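Local coordinates for ethylbenzene dehydrogenase beta-subunit (Aromatoleum aromaticum, PDB 2IVF), which holds three SF4 clusters and one F3S cluster and probably serves as the electron-relay subunit, of the ferredoxin-like 4Fe-4S type, in a three-chain enzyme assembly, at residues F145-M150 / G300-E305; H248-K253 / D330-K335; I293-L298 / P304-V309. All coordinates share one frame; numbering follows the deposited sequence.

Contacts 1 and 3 are direct neighbours: their centres are 10 Å apart, both draw on helix 295-302, and Phe145 CE1 of contact 1 packs on Leu298 CD2 of contact 3 at 3.8 Å. Contact 1 lies nearest the cofactors. Ala148 on its strand and Met150 just after it line the pockets of two different SF4 clusters, and the side chain of Leu147 is about 9 Å from an SF4. Contact 2 is set apart, with its centre 18 Å from that of contact 1 and 20 Å from that of contact 3, although its Leu332 side chain is about 13 Å from an SF4. Contact 3 is nested in the chain loop that contact 2 closes.

Contact 1: F145-M150 / G300-E305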
ATOM      1  N   PHE B 145       9.705   7.427 -12.154  1.00 25.38           N
ATOM      2  CA  PHE B 145       9.913   7.810 -10.769  1.00 25.30           C
ATOM      3  C   PHE B 145       8.600   8.458 -10.344  1.00 24.11           C
ATOM      4  O   PHE B 145       7.726   8.667 -11.194  1.00 24.17           O
ATOM      5  CB  PHE B 145      11.104   8.770 -10.617  1.00 25.20           C
ATOM      6  CG  PHE B 145      11.026   9.995 -11.435  1.00 24.45           C
ATOM      7  CD1 PHE B 145      11.563  10.020 -12.716  1.00 24.67           C
ATOM      8  CD2 PHE B 145      10.420  11.154 -10.955  1.00 25.01           C
ATOM      9  CE1 PHE B 145      11.527  11.146 -13.489  1.00 26.25           C
ATOM     10  CE2 PHE B 145      10.352  12.283 -11.735  1.00 25.66           C
ATOM     11  CZ  PHE B 145      10.933  12.290 -13.015  1.00 26.45           C
ATOM     12  N   TYR B 146       8.464   8.784  -9.053  1.00 24.06           N
ATOM     13  CA  TYR B 146       7.241   9.334  -8.526  1.00 24.86           C
ATOM     14  C   TYR B 146       7.411  10.803  -8.252  1.00 24.09           C
ATOM     15  O   TYR B 146       8.485  11.246  -7.784  1.00 25.60           O
ATOM     16  CB  TYR B 146       6.819   8.565  -7.292  1.00 24.83           C
ATOM     17  CG  TYR B 146       6.621   7.097  -7.574  1.00 24.18           C
ATOM     18  CD1 TYR B 146       5.529   6.674  -8.322  1.00 25.82           C
ATOM     19  CD2 TYR B 146       7.497   6.136  -7.076  1.00 24.68           C
ATOM     20  CE1 TYR B 146       5.338   5.332  -8.611  1.00 23.44           C
ATOM     21  CE2 TYR B 146       7.289   4.742  -7.326  1.00 26.92           C
ATOM     22  CZ  TYR B 146       6.195   4.372  -8.087  1.00 26.48           C
ATOM     23  OH  TYR B 146       5.983   3.037  -8.341  1.00 25.80           O
ATOM     24  N   LEU B 147       6.380  11.585  -8.576  1.00 23.21           N
ATOM     25  CA  LEU B 147       6.513  13.022  -8.551  1.00 23.57           C
ATOM     26  C   LEU B 147       5.413  13.653  -7.698  1.00 23.90           C
ATOM     27  O   LEU B 147       4.246  13.742  -8.121  1.00 23.91           O
ATOM     28  CB  LEU B 147       6.460  13.558  -9.976  1.00 23.55           C
ATOM     29  CG  LEU B 147       6.581  15.096 -10.105  1.00 23.46           C
ATOM     30  CD1 LEU B 147       7.893  15.581  -9.468  1.00 26.02           C
ATOM     31  CD2 LEU B 147       6.467  15.573 -11.595  1.00 24.77           C
ATOM     32  N   ALA B 148       5.814  14.033  -6.485  1.00 24.21           N
ATOM     33  CA  ALA B 148       4.979  14.725  -5.526  1.00 23.88           C
ATOM     34  C   ALA B 148       4.960  16.190  -5.814  1.00 24.40           C
ATOM     35  O   ALA B 148       5.998  16.810  -6.128  1.00 24.48           O
ATOM     36  CB  ALA B 148       5.447  14.460  -4.056  1.00 24.34           C
ATOM     37  N   ARG B 149       3.769  16.760  -5.711  1.00 24.53           N
ATOM     38  CA  ARG B 149       3.572  18.141  -6.021  1.00 24.03           C
ATOM     39  C   ARG B 149       2.528  18.747  -5.097  1.00 24.04           C
ATOM     40  O   ARG B 149       1.591  18.068  -4.669  1.00 24.13           O
ATOM     41  CB  ARG B 149       3.127  18.311  -7.470  1.00 24.46           C
ATOM     42  CG  ARG B 149       4.184  17.917  -8.513  1.00 25.75           C
ATOM     43  CD  ARG B 149       3.623  17.934  -9.890  1.00 25.87           C
ATOM     44  NE  ARG B 149       3.159  19.292 -10.087  1.00 26.04           N
ATOM     45  CZ  ARG B 149       1.986  19.655 -10.572  1.00 28.37           C
ATOM     46  NH1 ARG B 149       1.114  18.776 -10.995  1.00 27.42           N
ATOM     47  NH2 ARG B 149       1.683  20.945 -10.627  1.00 26.54           N
ATOM     48  N   MET B 150       2.683  20.028  -4.841  1.00 24.47           N
ATOM     49  CA  MET B 150       1.685  20.806  -4.131  1.00 24.78           C
ATOM     50  C   MET B 150       1.727  22.197  -4.746  1.00 24.79           C
ATOM     51  O   MET B 150       2.415  22.413  -5.753  1.00 25.97           O
ATOM     52  CB  MET B 150       2.022  20.916  -2.627  1.00 25.81           C
ATOM     53  CG  MET B 150       2.406  19.660  -1.933  1.00 28.45           C
ATOM     54  SD  MET B 150       4.166  19.231  -1.995  1.00 30.87           S
ATOM     55  CE  MET B 150       4.783  20.391  -0.739  1.00 29.02           C
ATOM     56  N   GLY B 300      13.447  18.830 -18.996  1.00 24.12           N
ATOM     57  CA  GLY B 300      12.157  19.380 -19.303  1.00 25.26           C
ATOM     58  C   GLY B 300      11.422  19.805 -18.046  1.00 26.58           C
ATOM     59  O   GLY B 300      10.683  20.809 -18.065  1.00 27.40           O
ATOM     60  N   LEU B 301      11.635  19.058 -16.958  1.00 25.18           N
ATOM     61  CA  LEU B 301      11.004  19.316 -15.692  1.00 25.08           C
ATOM     62  C   LEU B 301      11.795  20.255 -14.805  1.00 25.22           C
ATOM     63  O   LEU B 301      11.226  21.119 -14.163  1.00 26.20           O
ATOM     64  CB  LEU B 301      10.842  18.020 -14.933  1.00 25.87           C
ATOM     65  CG  LEU B 301       9.855  17.021 -15.525  1.00 26.39           C
ATOM     66  CD1 LEU B 301       9.705  15.884 -14.583  1.00 28.76           C
ATOM     67  CD2 LEU B 301       8.506  17.729 -15.867  1.00 24.86           C
ATOM     68  N   PHE B 302      13.102  20.084 -14.749  1.00 24.93           N
ATOM     69  CA  PHE B 302      13.895  20.752 -13.713  1.00 24.29           C
ATOM     70  C   PHE B 302      14.963  21.677 -14.224  1.00 24.22           C
ATOM     71  O   PHE B 302      15.718  22.245 -13.424  1.00 25.73           O
ATOM     72  CB  PHE B 302      14.504  19.700 -12.788  1.00 24.22           C
ATOM     73  CG  PHE B 302      13.493  18.782 -12.213  1.00 23.78           C
ATOM     74  CD1 PHE B 302      12.460  19.276 -11.454  1.00 23.50           C
ATOM     75  CD2 PHE B 302      13.536  17.410 -12.485  1.00 24.28           C
ATOM     76  CE1 PHE B 302      11.505  18.425 -10.951  1.00 24.52           C
ATOM     77  CE2 PHE B 302      12.602  16.575 -11.994  1.00 24.70           C
ATOM     78  CZ  PHE B 302      11.571  17.086 -11.209  1.00 25.17           C
ATOM     79  N   GLY B 303      15.016  21.868 -15.534  1.00 24.24           N
ATOM     80  CA  GLY B 303      15.886  22.835 -16.149  1.00 24.64           C
ATOM     81  C   GLY B 303      17.270  22.344 -16.509  1.00 24.84           C
ATOM     82  O   GLY B 303      17.612  21.180 -16.272  1.00 24.06           O
ATOM     83  N   PRO B 304      18.105  23.256 -17.020  1.00 25.82           N
ATOM     84  CA  PRO B 304      19.428  22.958 -17.554  1.00 25.85           C
ATOM     85  C   PRO B 304      20.460  22.571 -16.502  1.00 25.94           C
ATOM     86  O   PRO B 304      21.524  22.120 -16.866  1.00 26.70           O
ATOM     87  CB  PRO B 304      19.872  24.295 -18.165  1.00 26.81           C
ATOM     88  CG  PRO B 304      19.159  25.323 -17.336  1.00 26.65           C
ATOM     89  CD  PRO B 304      17.811  24.707 -17.093  1.00 26.72           C
ATOM     90  N   GLU B 305      20.159  22.738 -15.222  1.00 25.21           N
ATOM     91  CA  GLU B 305      21.123  22.384 -14.183  1.00 25.71           C
ATOM     92  C   GLU B 305      21.109  20.908 -13.833  1.00 23.95           C
ATOM     93  O   GLU B 305      21.915  20.471 -13.053  1.00 24.63           O
ATOM     94  CB  GLU B 305      20.904  23.248 -12.951  1.00 25.88           C
ATOM     95  CG  GLU B 305      21.230  24.724 -13.299  1.00 30.56           C
ATOM     96  CD  GLU B 305      21.079  25.676 -12.177  1.00 33.07           C
ATOM     97  OE1 GLU B 305      20.873  25.220 -11.026  1.00 43.51           O
ATOM     98  OE2 GLU B 305      21.170  26.917 -12.444  1.00 42.90           O
TER
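Leu301, in the last turn of helix 295-302, reaches across to Phe145 and Leu147 on strand 141-149. Its CB lies 3.6 Å above the plane of the neighbouring Phe302 ring, over the ring centre. CG comes next and only carries the fork; the touching is left to CD1. With chi2 at -174°, CD1 is carried straight on from CA and becomes the leading tip: it meets Phe145 CZ at 4.1 Å, at the edge of that ring and near its plane, and Leu147 CD2 at 4.4 Å. Phe145 and Leu301 thus meet head-on, each side chain pointing at the other. The strand is the middle one of an antiparallel three-stranded sheet and lies in the 4Fe-4S dicluster region of the chain. It is bonded through its backbone to strand 55-59, and Ala148 on the strand and Met150 just past its end touch two SF4 clusters. Leu147 turns the opposite way from these two and offers both methyls to the helix, CD1 reaching the edge of the Phe302 ring at CZ, 4.3 Å away. Tyr272 touches both Leu147 and the Phe302 ring, whose plane it meets at about 35°. Beyond Phe302 the helix stops at Gly303, where phi is +89°, with backbone angles that leave no room for a CB beside the preceding carbonyl oxygen and so call for glycine.

Contact 2: H248-K253 / D330-K335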
ATOM      1  N   HIS B 248      17.723  25.424   2.824  1.00 22.81           N
ATOM      2  CA  HIS B 248      18.698  26.383   2.358  1.00 22.56           C
ATOM      3  C   HIS B 248      19.935  25.703   1.800  1.00 22.54           C
ATOM      4  O   HIS B 248      20.432  26.079   0.726  1.00 23.31           O
ATOM      5  CB  HIS B 248      19.145  27.304   3.468  1.00 23.14           C
ATOM      6  CG  HIS B 248      20.119  28.303   2.983  1.00 23.51           C
ATOM      7  ND1 HIS B 248      19.727  29.499   2.436  1.00 25.24           N
ATOM      8  CD2 HIS B 248      21.468  28.267   2.912  1.00 26.59           C
ATOM      9  CE1 HIS B 248      20.804  30.180   2.079  1.00 27.15           C
ATOM     10  NE2 HIS B 248      21.870  29.447   2.346  1.00 23.62           N
ATOM     11  N   LYS B 249      20.400  24.657   2.493  1.00 22.68           N
ATOM     12  CA  LYS B 249      21.631  23.942   2.098  1.00 22.67           C
ATOM     13  C   LYS B 249      21.511  23.194   0.775  1.00 23.13           C
ATOM     14  O   LYS B 249      22.452  23.151  -0.017  1.00 23.10           O
ATOM     15  CB  LYS B 249      22.063  23.000   3.215  1.00 21.72           C
ATOM     16  CG  LYS B 249      22.641  23.753   4.392  1.00 23.19           C
ATOM     17  CD  LYS B 249      22.890  22.826   5.576  1.00 23.45           C
ATOM     18  CE  LYS B 249      23.284  23.616   6.853  1.00 25.70           C
ATOM     19  NZ  LYS B 249      23.276  22.694   7.985  1.00 28.00           N
ATOM     20  N   LEU B 250      20.349  22.653   0.513  1.00 23.28           N
ATOM     21  CA  LEU B 250      20.091  21.917  -0.736  1.00 23.22           C
ATOM     22  C   LEU B 250      19.758  22.791  -1.923  1.00 23.71           C
ATOM     23  O   LEU B 250      20.215  22.489  -3.046  1.00 23.76           O
ATOM     24  CB  LEU B 250      18.984  20.901  -0.506  1.00 23.10           C
ATOM     25  CG  LEU B 250      19.298  19.810   0.530  1.00 22.88           C
ATOM     26  CD1 LEU B 250      18.093  18.972   0.782  1.00 23.15           C
ATOM     27  CD2 LEU B 250      20.538  18.897   0.197  1.00 21.82           C
ATOM     28  N   VAL B 251      19.041  23.901  -1.681  1.00 22.96           N
ATOM     29  CA  VAL B 251      18.567  24.799  -2.778  1.00 23.52           C
ATOM     30  C   VAL B 251      19.629  25.830  -3.094  1.00 23.88           C
ATOM     31  O   VAL B 251      19.961  26.065  -4.272  1.00 23.01           O
ATOM     32  CB  VAL B 251      17.224  25.505  -2.403  1.00 24.25           C
ATOM     33  CG1 VAL B 251      16.751  26.560  -3.468  1.00 23.94           C
ATOM     34  CG2 VAL B 251      16.101  24.507  -2.163  1.00 21.74           C
ATOM     35  N   LYS B 252      20.188  26.426  -2.038  1.00 24.31           N
ATOM     36  CA  LYS B 252      21.063  27.572  -2.198  1.00 25.66           C
ATOM     37  C   LYS B 252      22.541  27.255  -2.147  1.00 25.25           C
ATOM     38  O   LYS B 252      23.310  27.886  -2.850  1.00 26.07           O
ATOM     39  CB  LYS B 252      20.762  28.646  -1.149  1.00 26.93           C
ATOM     40  CG  LYS B 252      19.354  29.204  -1.161  1.00 30.77           C
ATOM     41  CD  LYS B 252      18.944  29.786  -2.494  1.00 33.69           C
ATOM     42  CE  LYS B 252      19.699  31.020  -2.814  1.00 34.63           C
ATOM     43  NZ  LYS B 252      19.025  31.673  -3.985  1.00 35.69           N
ATOM     44  N   LYS B 253      22.965  26.328  -1.297  1.00 26.12           N
ATOM     45  CA  LYS B 253      24.391  26.060  -1.095  1.00 25.41           C
ATOM     46  C   LYS B 253      24.869  24.985  -2.091  1.00 25.42           C
ATOM     47  O   LYS B 253      25.676  25.259  -2.972  1.00 24.70           O
ATOM     48  CB  LYS B 253      24.648  25.652   0.359  1.00 25.64           C
ATOM     49  CG  LYS B 253      26.119  25.261   0.767  1.00 25.87           C
ATOM     50  CD  LYS B 253      26.118  24.791   2.262  1.00 26.19           C
ATOM     51  CE  LYS B 253      27.457  24.362   2.770  1.00 28.47           C
ATOM     52  NZ  LYS B 253      27.366  23.823   4.176  1.00 29.22           N
ATOM     53  N   ASP B 330      24.917  13.558   3.955  1.00 23.01           N
ATOM     54  CA  ASP B 330      24.420  13.630   5.324  1.00 23.11           C
ATOM     55  C   ASP B 330      23.045  14.291   5.341  1.00 23.20           C
ATOM     56  O   ASP B 330      22.116  13.838   6.026  1.00 23.11           O
ATOM     57  CB  ASP B 330      25.373  14.460   6.176  1.00 23.74           C
ATOM     58  CG  ASP B 330      26.669  13.737   6.545  1.00 27.40           C
ATOM     59  OD1 ASP B 330      26.780  12.511   6.447  1.00 29.24           O
ATOM     60  OD2 ASP B 330      27.596  14.427   7.019  1.00 33.14           O
ATOM     61  N   LEU B 331      22.916  15.371   4.562  1.00 22.91           N
ATOM     62  CA  LEU B 331      21.676  16.142   4.432  1.00 22.68           C
ATOM     63  C   LEU B 331      20.590  15.313   3.784  1.00 22.74           C
ATOM     64  O   LEU B 331      19.439  15.350   4.208  1.00 23.37           O
ATOM     65  CB  LEU B 331      21.905  17.415   3.622  1.00 22.91           C
ATOM     66  CG  LEU B 331      22.763  18.476   4.275  1.00 24.02           C
ATOM     67  CD1 LEU B 331      23.071  19.581   3.268  1.00 25.06           C
ATOM     68  CD2 LEU B 331      22.042  19.009   5.518  1.00 26.03           C
ATOM     69  N   LEU B 332      20.948  14.549   2.749  1.00 21.00           N
ATOM     70  CA  LEU B 332      19.952  13.886   1.998  1.00 21.52           C
ATOM     71  C   LEU B 332      19.506  12.617   2.732  1.00 21.91           C
ATOM     72  O   LEU B 332      18.391  12.195   2.585  1.00 22.32           O
ATOM     73  CB  LEU B 332      20.444  13.540   0.589  1.00 21.18           C
ATOM     74  CG  LEU B 332      20.673  14.691  -0.373  1.00 22.07           C
ATOM     75  CD1 LEU B 332      21.283  14.138  -1.706  1.00 24.01           C
ATOM     76  CD2 LEU B 332      19.418  15.567  -0.641  1.00 23.13           C
ATOM     77  N   ILE B 333      20.392  12.026   3.516  1.00 21.98           N
ATOM     78  CA  ILE B 333      20.057  10.881   4.325  1.00 22.94           C
ATOM     79  C   ILE B 333      19.254  11.349   5.538  1.00 23.97           C
ATOM     80  O   ILE B 333      18.236  10.743   5.844  1.00 23.98           O
ATOM     81  CB  ILE B 333      21.339  10.156   4.796  1.00 22.53           C
ATOM     82  CG1 ILE B 333      21.940   9.401   3.621  1.00 23.35           C
ATOM     83  CG2 ILE B 333      21.090   9.263   6.033  1.00 21.69           C
ATOM     84  CD1 ILE B 333      23.335   8.969   3.797  1.00 21.58           C
ATOM     85  N   SER B 334      19.777  12.348   6.238  1.00 23.57           N
ATOM     86  CA  SER B 334      19.203  12.891   7.497  1.00 25.21           C
ATOM     87  C   SER B 334      18.959  11.864   8.555  1.00 24.92           C
ATOM     88  O   SER B 334      17.838  11.420   8.759  1.00 25.65           O
ATOM     89  CB  SER B 334      17.901  13.646   7.266  1.00 25.01           C
ATOM     90  OG  SER B 334      18.161  14.681   6.370  1.00 32.08           O
ATOM     91  N   LYS B 335      20.005  11.493   9.241  1.00 24.51           N
ATOM     92  CA  LYS B 335      19.909  10.402  10.188  1.00 24.90           C
ATOM     93  C   LYS B 335      18.914  10.680  11.319  1.00 24.04           C
ATOM     94  O   LYS B 335      18.235   9.746  11.794  1.00 22.15           O
ATOM     95  CB  LYS B 335      21.295   9.992  10.658  1.00 25.27           C
ATOM     96  CG  LYS B 335      21.992  10.936  11.429  1.00 27.10           C
ATOM     97  CD  LYS B 335      23.407  10.428  11.757  1.00 27.63           C
ATOM     98  CE  LYS B 335      23.957  11.329  12.842  1.00 27.57           C
ATOM     99  NZ  LYS B 335      25.302  11.025  13.436  1.00 25.67           N
TER
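The middle of helix 246-253 meets the C-terminal end of helix 327-333 in an apolar helix-helix contact, with Lys249 and Leu250 of one facing Leu331 and Leu332 of the other. Leu250 CD2 touches both leucines: it is 3.6 Å from Leu332 CD2 and 4.0 Å from Leu331 CB. The second methyl of Leu250, CD1, also reaches Leu332 CD2, at 3.9 Å, so that one methyl of Leu332 rests against the fork of the opposing leucine. The side chains of Leu250 and Leu331 run antiparallel past one another. Lys249 instead lies crosswise to Leu331, and Leu331 CD1 sits 3.6 Å from Lys249 CB. Because the lysine chain is extended beyond CG, its CD also reaches the leucine, with Lys249 CD 3.9 Å from Leu331 CD2. Both helices pack on the mixed sheet, Leu250 touching Val22 of strand 19-24 and Leu332 touching Asp24 of the same strand and Val273 of strand 270-273, and a salt bridge from Lys253 to Glu327 also ties the two helices together. Helix 246-253 widens into a pi-type turn, where His248 O accepts from Lys252 N at 2.8 Å and from Lys253 N at 3.3 Å. Helix 327-333 ends at Ser334, which has positive phi. Ser334 OG turns back to donate to Leu331 O at 2.6 Å, from above the carbonyl plane, 38° out of it. Just beyond, Lys335 NZ hydrogen-bonds to Val117 O of the alpha-subunit chain, and Leu332 itself packs on Tyr273 of that chain.

Contact 3: I293-L298 / P304-V309; sequences IPLDVL and PEVKRV
Two consecutive helices, 295-302 and 306-321, pack on each other across the short turn that joins them, bringing Leu298 CA to 6.8 Å from Val306 CA and Leu295 CA to 7.1 Å from Lys307 CA. Pro294 holds the N-cap position of the first helix. Val306, in the opening turn of the second, is the side chain on which the first helix rests. Its CG1 is met by Leu295 CD1 at 3.4 Å, a close approach for two methyls, and by Leu298 CB at 3.7 Å. The other branch, CG2, lies on the backbone instead, 3.7 Å from Leu298 O. Leu295 and Val306 overlap side by side with their tips pointing opposite ways, whereas Leu298 stands roughly perpendicular to Val306. With CG anti to the backbone N (chi1 175°), Leu295 reaches across to the start of the second helix, and its CD2 lies athwart the Lys307 chain, 4.0 Å from Lys307 CD. The lysine continues away from the contact toward its amino group. Behind this layer, Val306 and Val309 both touch Leu258 of strand 258-259, while Leu298 leans on Pro275. Arg308 reaches back to Glu305 in a salt bridge, and Arg308 NH2 also donates a hydrogen bond to Lys255 O. The hydrogen bond in that bridge, Arg308 NH2 to Glu305 OE1, is 3.1 Å long and weak, bent to 134° at the hydrogen.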
ATOM      1  N   ILE B 293      17.594   7.129 -17.501  1.00 25.95           N
ATOM      2  CA  ILE B 293      16.642   8.254 -17.561  1.00 26.26           C
ATOM      3  C   ILE B 293      17.244   9.279 -18.519  1.00 27.35           C
ATOM      4  O   ILE B 293      18.383   9.736 -18.326  1.00 27.10           O
ATOM      5  CB  ILE B 293      16.369   8.950 -16.220  1.00 26.51           C
ATOM      6  CG1 ILE B 293      15.868   7.956 -15.169  1.00 26.48           C
ATOM      7  CG2 ILE B 293      15.374  10.123 -16.455  1.00 25.97           C
ATOM      8  CD1 ILE B 293      15.727   8.545 -13.829  1.00 25.14           C
ATOM      9  N   PRO B 294      16.512   9.600 -19.585  1.00 27.88           N
ATOM     10  CA  PRO B 294      17.046  10.545 -20.530  1.00 27.18           C
ATOM     11  C   PRO B 294      17.191  11.920 -19.925  1.00 26.49           C
ATOM     12  O   PRO B 294      16.282  12.443 -19.253  1.00 25.93           O
ATOM     13  CB  PRO B 294      16.026  10.530 -21.664  1.00 27.50           C
ATOM     14  CG  PRO B 294      15.275   9.228 -21.475  1.00 27.94           C
ATOM     15  CD  PRO B 294      15.199   9.079 -20.013  1.00 27.92           C
ATOM     16  N   LEU B 295      18.348  12.505 -20.121  1.00 25.70           N
ATOM     17  CA  LEU B 295      18.609  13.783 -19.471  1.00 25.69           C
ATOM     18  C   LEU B 295      17.600  14.847 -19.952  1.00 26.13           C
ATOM     19  O   LEU B 295      17.157  15.689 -19.170  1.00 24.99           O
ATOM     20  CB  LEU B 295      20.041  14.223 -19.752  1.00 26.57           C
ATOM     21  CG  LEU B 295      20.533  15.592 -19.289  1.00 26.55           C
ATOM     22  CD1 LEU B 295      20.366  15.771 -17.769  1.00 25.60           C
ATOM     23  CD2 LEU B 295      21.996  15.831 -19.792  1.00 27.05           C
ATOM     24  N   ASP B 296      17.244  14.829 -21.235  1.00 25.15           N
ATOM     25  CA  ASP B 296      16.390  15.883 -21.746  1.00 26.05           C
ATOM     26  C   ASP B 296      15.006  15.831 -21.132  1.00 25.53           C
ATOM     27  O   ASP B 296      14.377  16.862 -20.975  1.00 25.45           O
ATOM     28  CB  ASP B 296      16.352  15.931 -23.292  1.00 26.91           C
ATOM     29  CG  ASP B 296      15.864  14.634 -23.926  1.00 31.21           C
ATOM     30  OD1 ASP B 296      15.842  13.592 -23.267  1.00 31.67           O
ATOM     31  OD2 ASP B 296      15.528  14.649 -25.133  1.00 39.23           O
ATOM     32  N   VAL B 297      14.568  14.647 -20.717  1.00 24.82           N
ATOM     33  CA  VAL B 297      13.328  14.491 -19.981  1.00 25.32           C
ATOM     34  C   VAL B 297      13.396  15.181 -18.631  1.00 24.16           C
ATOM     35  O   VAL B 297      12.532  15.984 -18.306  1.00 25.49           O
ATOM     36  CB  VAL B 297      12.961  12.970 -19.817  1.00 24.16           C
ATOM     37  CG1 VAL B 297      11.759  12.773 -18.882  1.00 26.82           C
ATOM     38  CG2 VAL B 297      12.643  12.387 -21.204  1.00 26.39           C
ATOM     39  N   LEU B 298      14.480  14.960 -17.892  1.00 23.49           N
ATOM     40  CA  LEU B 298      14.636  15.578 -16.594  1.00 24.07           C
ATOM     41  C   LEU B 298      14.841  17.085 -16.753  1.00 23.26           C
ATOM     42  O   LEU B 298      14.328  17.848 -15.946  1.00 23.61           O
ATOM     43  CB  LEU B 298      15.780  14.974 -15.777  1.00 23.64           C
ATOM     44  CG  LEU B 298      15.591  13.533 -15.368  1.00 24.27           C
ATOM     45  CD1 LEU B 298      16.757  13.031 -14.508  1.00 25.21           C
ATOM     46  CD2 LEU B 298      14.305  13.425 -14.589  1.00 24.79           C
ATOM     47  N   PRO B 304      18.105  23.256 -17.020  1.00 25.82           N
ATOM     48  CA  PRO B 304      19.428  22.958 -17.554  1.00 25.85           C
ATOM     49  C   PRO B 304      20.460  22.571 -16.502  1.00 25.94           C
ATOM     50  O   PRO B 304      21.524  22.120 -16.866  1.00 26.70           O
ATOM     51  CB  PRO B 304      19.872  24.295 -18.165  1.00 26.81           C
ATOM     52  CG  PRO B 304      19.159  25.323 -17.336  1.00 26.65           C
ATOM     53  CD  PRO B 304      17.811  24.707 -17.093  1.00 26.72           C
ATOM     54  N   GLU B 305      20.159  22.738 -15.222  1.00 25.21           N
ATOM     55  CA  GLU B 305      21.123  22.384 -14.183  1.00 25.71           C
ATOM     56  C   GLU B 305      21.109  20.908 -13.833  1.00 23.95           C
ATOM     57  O   GLU B 305      21.915  20.471 -13.053  1.00 24.63           O
ATOM     58  CB  GLU B 305      20.904  23.248 -12.951  1.00 25.88           C
ATOM     59  CG  GLU B 305      21.230  24.724 -13.299  1.00 30.56           C
ATOM     60  CD  GLU B 305      21.079  25.676 -12.177  1.00 33.07           C
ATOM     61  OE1 GLU B 305      20.873  25.220 -11.026  1.00 43.51           O
ATOM     62  OE2 GLU B 305      21.170  26.917 -12.444  1.00 42.90           O
ATOM     63  N   VAL B 306      20.193  20.139 -14.405  1.00 22.93           N
ATOM     64  CA  VAL B 306      20.078  18.728 -14.050  1.00 23.54           C
ATOM     65  C   VAL B 306      21.397  17.928 -14.181  1.00 22.53           C
ATOM     66  O   VAL B 306      21.789  17.169 -13.289  1.00 21.73           O
ATOM     67  CB  VAL B 306      18.976  18.044 -14.869  1.00 24.05           C
ATOM     68  CG1 VAL B 306      19.027  16.466 -14.682  1.00 20.34           C
ATOM     69  CG2 VAL B 306      17.607  18.598 -14.457  1.00 24.88           C
ATOM     70  N   LYS B 307      22.079  18.087 -15.302  1.00 23.91           N
ATOM     71  CA  LYS B 307      23.329  17.358 -15.537  1.00 24.60           C
ATOM     72  C   LYS B 307      24.346  17.588 -14.411  1.00 23.90           C
ATOM     73  O   LYS B 307      24.991  16.636 -13.937  1.00 23.79           O
ATOM     74  CB  LYS B 307      23.955  17.804 -16.869  1.00 25.05           C
ATOM     75  CG  LYS B 307      25.190  17.022 -17.287  1.00 27.92           C
ATOM     76  CD  LYS B 307      25.528  17.340 -18.742  1.00 28.69           C
ATOM     77  CE  LYS B 307      26.516  16.385 -19.349  1.00 34.21           C
ATOM     78  NZ  LYS B 307      27.073  17.000 -20.665  1.00 35.90           N
ATOM     79  N   ARG B 308      24.537  18.854 -14.032  1.00 22.99           N
ATOM     80  CA  ARG B 308      25.427  19.225 -12.933  1.00 23.42           C
ATOM     81  C   ARG B 308      24.979  18.540 -11.645  1.00 23.29           C
ATOM     82  O   ARG B 308      25.761  17.892 -10.941  1.00 22.34           O
ATOM     83  CB  ARG B 308      25.459  20.778 -12.742  1.00 23.09           C
ATOM     84  CG  ARG B 308      26.308  21.236 -11.486  1.00 24.53           C
ATOM     85  CD  ARG B 308      26.292  22.743 -11.184  1.00 28.44           C
ATOM     86  NE  ARG B 308      24.933  23.155 -10.958  1.00 35.19           N
ATOM     87  CZ  ARG B 308      24.263  23.026  -9.811  1.00 35.71           C
ATOM     88  NH1 ARG B 308      24.850  22.562  -8.699  1.00 36.27           N
ATOM     89  NH2 ARG B 308      22.982  23.386  -9.792  1.00 32.03           N
ATOM     90  N   VAL B 309      23.693  18.635 -11.374  1.00 22.40           N
ATOM     91  CA  VAL B 309      23.183  18.067 -10.157  1.00 22.16           C
ATOM     92  C   VAL B 309      23.429  16.561 -10.087  1.00 22.25           C
ATOM     93  O   VAL B 309      23.875  16.055  -9.065  1.00 20.92           O
ATOM     94  CB  VAL B 309      21.736  18.392  -9.989  1.00 23.11           C
ATOM     95  CG1 VAL B 309      21.153  17.599  -8.786  1.00 22.53           C
ATOM     96  CG2 VAL B 309      21.638  19.951  -9.847  1.00 20.24           C
TER